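Local atomic coordinates of putative polyphosphate kinase 2 family protein (Arthrobacter aurescens, PDB entry 3RHF), a protein that probably transfers phosphate between polyphosphate and nucleotides. Residues Ser118-Pro130 / Arg162-Leu174. Sequence-based numbering, arbitrary orientation.
Sequences SHDFLWRIEKQVP and RRYAAINDFESRL
R162 NH1 donates to D120 OD1 at 2.7 Å, a salt bridge with an N-H...O angle of 152°. The nitrogen comes in on the syn side, but 35° out of the carboxylate plane. The other oxygen, D120 OD2, caps the following turn, accepting from L122 N at 3.2 Å from above the carboxylate plane. A water accepts from F121 N and, weakly, from R162 NH2, which also pairs with E159.

F121 lies between two neighbours: L122 CG over one face and R163 CD over the other, the latter a CH-pi contact 4.3 Å from the ring centroid. I167 CG1 meets the ring edge in plane. The R163 guanidinium continues past the ring to E159 and the D145 carbonyl.

The contact packs the short helical turn 123-126 against helix 157-176, beside the parallel sheet of a three-layer alpha/beta/alpha sandwich, consistent with a P-loop kinase-type fold; I125 also touches F138 of strand 135-139. L122 CD1 sits 4.0 Å from both A166 CB and F170 CB, and its CD2 lies over one face of the F170 ring. The F170 side chain leaves the helix with chi1 177°, CG trans to the backbone N, which carries the ring to the 118-130 segment. There E126 CG approaches F170 CE1 at 3.5 Å and V129 CG1 packs on F170 CZ at 3.9 Å. V129 CG1 also meets L174 CD2 at 3.8 Å. R173 bridges two acids through separate nitrogens, NH2 to E126 OE2 and NH1 to D169 OD2, with F170 CA against one guanidinium face.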
loop_
_atom_site.group_PDB
_atom_site.type_symbol
_atom_site.label_atom_id
_atom_site.label_comp_id
_atom_site.label_asym_id
_atom_site.label_seq_id
_atom_site.Cartn_x
_atom_site.Cartn_y
_atom_site.Cartn_z
ATOM N N SER A 118 5.464 -14.728 24.641
ATOM C CA SER A 118 6.453 -15.551 25.296
ATOM C C SER A 118 7.895 -15.150 24.866
ATOM O O SER A 118 8.866 -15.755 25.296
ATOM C CB SER A 118 6.099 -17.038 25.084
ATOM O OG SER A 118 6.632 -17.495 23.862
ATOM N N HIS A 119 8.010 -14.097 24.048
ATOM C CA HIS A 119 9.295 -13.447 23.795
ATOM C C HIS A 119 9.374 -12.103 24.498
ATOM O O HIS A 119 8.373 -11.567 24.937
ATOM C CB HIS A 119 9.509 -13.174 22.325
ATOM C CG HIS A 119 9.789 -14.389 21.520
ATOM N ND1 HIS A 119 11.069 -14.846 21.290
ATOM C CD2 HIS A 119 8.956 -15.231 20.862
ATOM C CE1 HIS A 119 11.007 -15.924 20.526
ATOM N NE2 HIS A 119 9.737 -16.186 20.262
ATOM N N ASP A 120 10.589 -11.560 24.556
ATOM C CA ASP A 120 10.809 -10.186 24.933
ATOM C C ASP A 120 9.992 -9.293 23.998
ATOM O O ASP A 120 9.731 -9.662 22.873
ATOM C CB ASP A 120 12.268 -9.835 24.795
ATOM C CG ASP A 120 12.515 -8.406 25.100
ATOM O OD1 ASP A 120 12.382 -8.080 26.300
ATOM O OD2 ASP A 120 12.799 -7.608 24.171
ATOM N N PHE A 121 9.587 -8.124 24.489
ATOM C CA PHE A 121 8.576 -7.320 23.810
ATOM C C PHE A 121 9.064 -6.769 22.488
ATOM O O PHE A 121 8.257 -6.590 21.608
ATOM C CB PHE A 121 8.060 -6.215 24.709
ATOM C CG PHE A 121 8.973 -5.045 24.831
ATOM C CD1 PHE A 121 8.705 -3.873 24.166
ATOM C CD2 PHE A 121 10.104 -5.100 25.627
ATOM C CE1 PHE A 121 9.570 -2.778 24.289
ATOM C CE2 PHE A 121 10.948 -4.029 25.754
ATOM C CZ PHE A 121 10.688 -2.860 25.091
ATOM N N LEU A 122 10.372 -6.564 22.334
ATOM C CA LEU A 122 10.970 -6.178 21.044
ATOM C C LEU A 122 11.117 -7.263 19.975
ATOM O O LEU A 122 11.425 -6.951 18.827
ATOM C CB LEU A 122 12.329 -5.539 21.261
ATOM C CG LEU A 122 12.254 -4.272 22.098
ATOM C CD1 LEU A 122 13.695 -3.829 22.343
ATOM C CD2 LEU A 122 11.400 -3.175 21.407
ATOM N N TRP A 123 10.905 -8.517 20.301
ATOM C CA TRP A 123 11.178 -9.548 19.321
ATOM C C TRP A 123 10.271 -9.318 18.115
ATOM O O TRP A 123 10.738 -9.272 16.987
ATOM C CB TRP A 123 10.970 -10.921 19.929
ATOM C CG TRP A 123 11.088 -12.101 19.007
ATOM C CD1 TRP A 123 12.245 -12.697 18.592
ATOM C CD2 TRP A 123 10.020 -12.875 18.450
ATOM N NE1 TRP A 123 11.953 -13.765 17.754
ATOM C CE2 TRP A 123 10.598 -13.891 17.665
ATOM C CE3 TRP A 123 8.633 -12.788 18.516
ATOM C CZ2 TRP A 123 9.846 -14.834 17.001
ATOM C CZ3 TRP A 123 7.873 -13.722 17.837
ATOM C CH2 TRP A 123 8.482 -14.729 17.081
ATOM N N ARG A 124 8.972 -9.108 18.340
ATOM C CA ARG A 124 8.050 -8.964 17.211
ATOM C C ARG A 124 8.265 -7.698 16.416
ATOM O O ARG A 124 7.938 -7.649 15.242
ATOM C CB ARG A 124 6.610 -9.063 17.671
ATOM C CG ARG A 124 6.156 -7.932 18.579
ATOM C CD ARG A 124 4.708 -8.107 18.873
ATOM N NE ARG A 124 4.069 -6.955 19.481
ATOM C CZ ARG A 124 2.764 -6.687 19.341
ATOM N NH1 ARG A 124 1.946 -7.468 18.589
ATOM N NH2 ARG A 124 2.266 -5.608 19.915
ATOM N N ILE A 125 8.858 -6.699 17.049
ATOM C CA ILE A 125 9.092 -5.448 16.411
ATOM C C ILE A 125 10.302 -5.504 15.489
ATOM O O ILE A 125 10.234 -5.009 14.338
ATOM C CB ILE A 125 9.313 -4.313 17.416
ATOM C CG1 ILE A 125 8.271 -4.311 18.550
ATOM C CG2 ILE A 125 9.225 -2.961 16.656
ATOM C CD1 ILE A 125 6.813 -4.063 18.070
ATOM N N GLU A 126 11.399 -6.081 16.002
ATOM C CA GLU A 126 12.639 -6.296 15.252
ATOM C C GLU A 126 12.406 -7.102 13.991
ATOM O O GLU A 126 13.053 -6.838 12.986
ATOM C CB GLU A 126 13.715 -7.049 16.050
ATOM C CG GLU A 126 14.153 -6.360 17.354
ATOM C CD GLU A 126 15.681 -6.212 17.490
ATOM O OE1 GLU A 126 16.354 -5.877 16.455
ATOM O OE2 GLU A 126 16.176 -6.417 18.634
ATOM N N LYS A 127 11.511 -8.084 14.043
ATOM C CA LYS A 127 11.217 -8.808 12.845
ATOM C C LYS A 127 10.793 -7.896 11.719
ATOM O O LYS A 127 11.035 -8.218 10.592
ATOM C CB LYS A 127 10.103 -9.813 13.040
ATOM C CG LYS A 127 10.387 -10.786 14.114
ATOM C CD LYS A 127 9.794 -12.182 13.809
ATOM C CE LYS A 127 8.282 -12.209 13.553
ATOM N NZ LYS A 127 7.819 -13.639 13.705
ATOM N N GLN A 128 10.121 -6.790 12.028
ATOM C CA GLN A 128 9.445 -5.998 10.999
ATOM C C GLN A 128 10.178 -4.750 10.574
ATOM O O GLN A 128 9.673 -4.067 9.769
ATOM C CB GLN A 128 8.039 -5.586 11.468
ATOM C CG GLN A 128 7.227 -6.750 12.001
ATOM C CD GLN A 128 6.910 -7.788 10.931
ATOM O OE1 GLN A 128 6.576 -7.444 9.792
ATOM N NE2 GLN A 128 6.997 -9.072 11.300
ATOM N N VAL A 129 11.371 -4.467 11.095
ATOM C CA VAL A 129 12.100 -3.284 10.733
ATOM C C VAL A 129 12.403 -3.243 9.239
ATOM O O VAL A 129 12.594 -4.265 8.619
ATOM C CB VAL A 129 13.376 -3.169 11.557
ATOM C CG1 VAL A 129 13.039 -3.146 13.015
ATOM C CG2 VAL A 129 14.375 -4.343 11.265
ATOM N N PRO A 130 12.402 -2.053 8.632
ATOM C CA PRO A 130 12.472 -2.070 7.194
ATOM C C PRO A 130 13.869 -2.511 6.687
ATOM O O PRO A 130 14.883 -2.358 7.385
ATOM C CB PRO A 130 12.150 -0.653 6.810
ATOM C CG PRO A 130 12.676 0.157 7.951
ATOM C CD PRO A 130 12.485 -0.691 9.176
ATOM N N ARG A 162 13.221 -0.645 32.458
ATOM C CA ARG A 162 14.066 -1.421 31.574
ATOM C C ARG A 162 13.563 -1.337 30.128
ATOM O O ARG A 162 14.346 -1.353 29.181
ATOM C CB ARG A 162 14.240 -2.895 32.028
ATOM C CG ARG A 162 13.275 -3.928 31.358
ATOM C CD ARG A 162 13.752 -5.418 31.422
ATOM N NE ARG A 162 14.193 -5.894 30.101
ATOM C CZ ARG A 162 13.391 -6.252 29.094
ATOM N NH1 ARG A 162 13.941 -6.639 27.950
ATOM N NH2 ARG A 162 12.057 -6.220 29.211
ATOM N N ARG A 163 12.262 -1.237 29.950
ATOM C CA ARG A 163 11.716 -1.148 28.615
ATOM C C ARG A 163 12.080 0.139 27.921
ATOM O O ARG A 163 12.401 0.142 26.741
ATOM C CB ARG A 163 10.247 -1.297 28.665
ATOM C CG ARG A 163 9.908 -2.695 28.899
ATOM C CD ARG A 163 8.454 -2.825 28.839
ATOM N NE ARG A 163 8.065 -4.164 29.195
ATOM C CZ ARG A 163 6.816 -4.592 29.182
ATOM N NH1 ARG A 163 5.844 -3.774 28.825
ATOM N NH2 ARG A 163 6.549 -5.847 29.515
ATOM N N TYR A 164 12.073 1.223 28.669
ATOM C CA TYR A 164 12.500 2.492 28.135
ATOM C C TYR A 164 13.941 2.407 27.647
ATOM O O TYR A 164 14.272 2.923 26.559
ATOM C CB TYR A 164 12.412 3.587 29.198
ATOM C CG TYR A 164 11.029 3.939 29.621
ATOM C CD1 TYR A 164 9.992 4.078 28.692
ATOM C CD2 TYR A 164 10.749 4.182 30.944
ATOM C CE1 TYR A 164 8.699 4.433 29.119
ATOM C CE2 TYR A 164 9.487 4.528 31.380
ATOM C CZ TYR A 164 8.473 4.651 30.489
ATOM O OH TYR A 164 7.247 5.000 30.947
ATOM N N ALA A 165 14.799 1.799 28.460
ATOM C CA ALA A 165 16.201 1.692 28.108
ATOM C C ALA A 165 16.358 0.742 26.921
ATOM O O ALA A 165 17.189 0.992 26.064
ATOM C CB ALA A 165 17.080 1.262 29.310
ATOM N N ALA A 166 15.548 -0.309 26.841
ATOM C CA ALA A 166 15.667 -1.243 25.706
ATOM C C ALA A 166 15.281 -0.590 24.356
ATOM O O ALA A 166 15.962 -0.763 23.318
ATOM C CB ALA A 166 14.853 -2.480 25.957
ATOM N N ILE A 167 14.188 0.174 24.394
ATOM C CA ILE A 167 13.701 0.923 23.261
ATOM C C ILE A 167 14.827 1.830 22.748
ATOM O O ILE A 167 15.196 1.777 21.592
ATOM C CB ILE A 167 12.406 1.710 23.653
ATOM C CG1 ILE A 167 11.212 0.754 23.757
ATOM C CG2 ILE A 167 12.082 2.743 22.679
ATOM C CD1 ILE A 167 9.999 1.314 24.505
ATOM N N ASN A 168 15.422 2.622 23.617
ATOM C CA ASN A 168 16.485 3.504 23.213
ATOM C C ASN A 168 17.682 2.784 22.601
ATOM O O ASN A 168 18.274 3.284 21.634
ATOM C CB ASN A 168 16.920 4.349 24.393
ATOM C CG ASN A 168 15.904 5.443 24.736
ATOM O OD1 ASN A 168 15.094 5.883 23.890
ATOM N ND2 ASN A 168 15.951 5.901 25.964
ATOM N N ASP A 169 18.013 1.613 23.140
ATOM C CA ASP A 169 19.115 0.790 22.643
ATOM C C ASP A 169 18.783 0.231 21.286
ATOM O O ASP A 169 19.607 0.299 20.377
ATOM C CB ASP A 169 19.417 -0.370 23.577
ATOM C CG ASP A 169 20.513 -1.311 23.011
ATOM O OD1 ASP A 169 21.729 -0.947 23.053
ATOM O OD2 ASP A 169 20.181 -2.430 22.516
ATOM N N PHE A 170 17.563 -0.275 21.160
ATOM C CA PHE A 170 16.974 -0.667 19.886
ATOM C C PHE A 170 16.975 0.421 18.848
ATOM O O PHE A 170 17.527 0.257 17.731
ATOM C CB PHE A 170 15.569 -1.056 20.144
ATOM C CG PHE A 170 14.801 -1.418 18.964
ATOM C CD1 PHE A 170 15.202 -2.458 18.144
ATOM C CD2 PHE A 170 13.616 -0.803 18.708
ATOM C CE1 PHE A 170 14.437 -2.841 17.052
ATOM C CE2 PHE A 170 12.835 -1.202 17.630
ATOM C CZ PHE A 170 13.257 -2.212 16.800
ATOM N N GLU A 171 16.390 1.558 19.163
ATOM C CA GLU A 171 16.405 2.641 18.163
ATOM C C GLU A 171 17.852 3.036 17.792
ATOM O O GLU A 171 18.158 3.391 16.675
ATOM C CB GLU A 171 15.597 3.819 18.679
ATOM C CG GLU A 171 14.130 3.443 18.693
ATOM C CD GLU A 171 13.204 4.484 19.338
ATOM O OE1 GLU A 171 13.705 5.579 19.750
ATOM O OE2 GLU A 171 11.966 4.172 19.395
ATOM N N SER A 172 18.745 2.966 18.763
ATOM C CA SER A 172 20.129 3.279 18.520
ATOM C C SER A 172 20.783 2.230 17.579
ATOM O O SER A 172 21.599 2.563 16.729
ATOM C CB SER A 172 20.864 3.399 19.861
ATOM O OG SER A 172 22.249 3.402 19.637
ATOM N N ARG A 173 20.394 0.971 17.699
ATOM C CA ARG A 173 20.946 -0.044 16.816
ATOM C C ARG A 173 20.446 0.213 15.403
ATOM O O ARG A 173 21.221 0.148 14.433
ATOM C CB ARG A 173 20.601 -1.449 17.308
ATOM C CG ARG A 173 21.646 -2.035 18.291
ATOM C CD ARG A 173 21.056 -2.831 19.515
ATOM N NE ARG A 173 19.993 -3.718 19.069
ATOM C CZ ARG A 173 18.886 -4.001 19.729
ATOM N NH1 ARG A 173 18.663 -3.513 20.925
ATOM N NH2 ARG A 173 17.990 -4.813 19.170
ATOM N N LEU A 174 19.155 0.515 15.282
ATOM C CA LEU A 174 18.569 0.716 13.954
ATOM C C LEU A 174 19.185 1.896 13.221
ATOM O O LEU A 174 19.448 1.831 12.027
ATOM C CB LEU A 174 17.067 0.931 14.015
ATOM C CG LEU A 174 16.186 -0.248 14.380
ATOM C CD1 LEU A 174 14.749 0.264 14.203
ATOM C CD2 LEU A 174 16.436 -1.542 13.584
HETATM O O HOH W 1 9.492 -7.839 27.548
#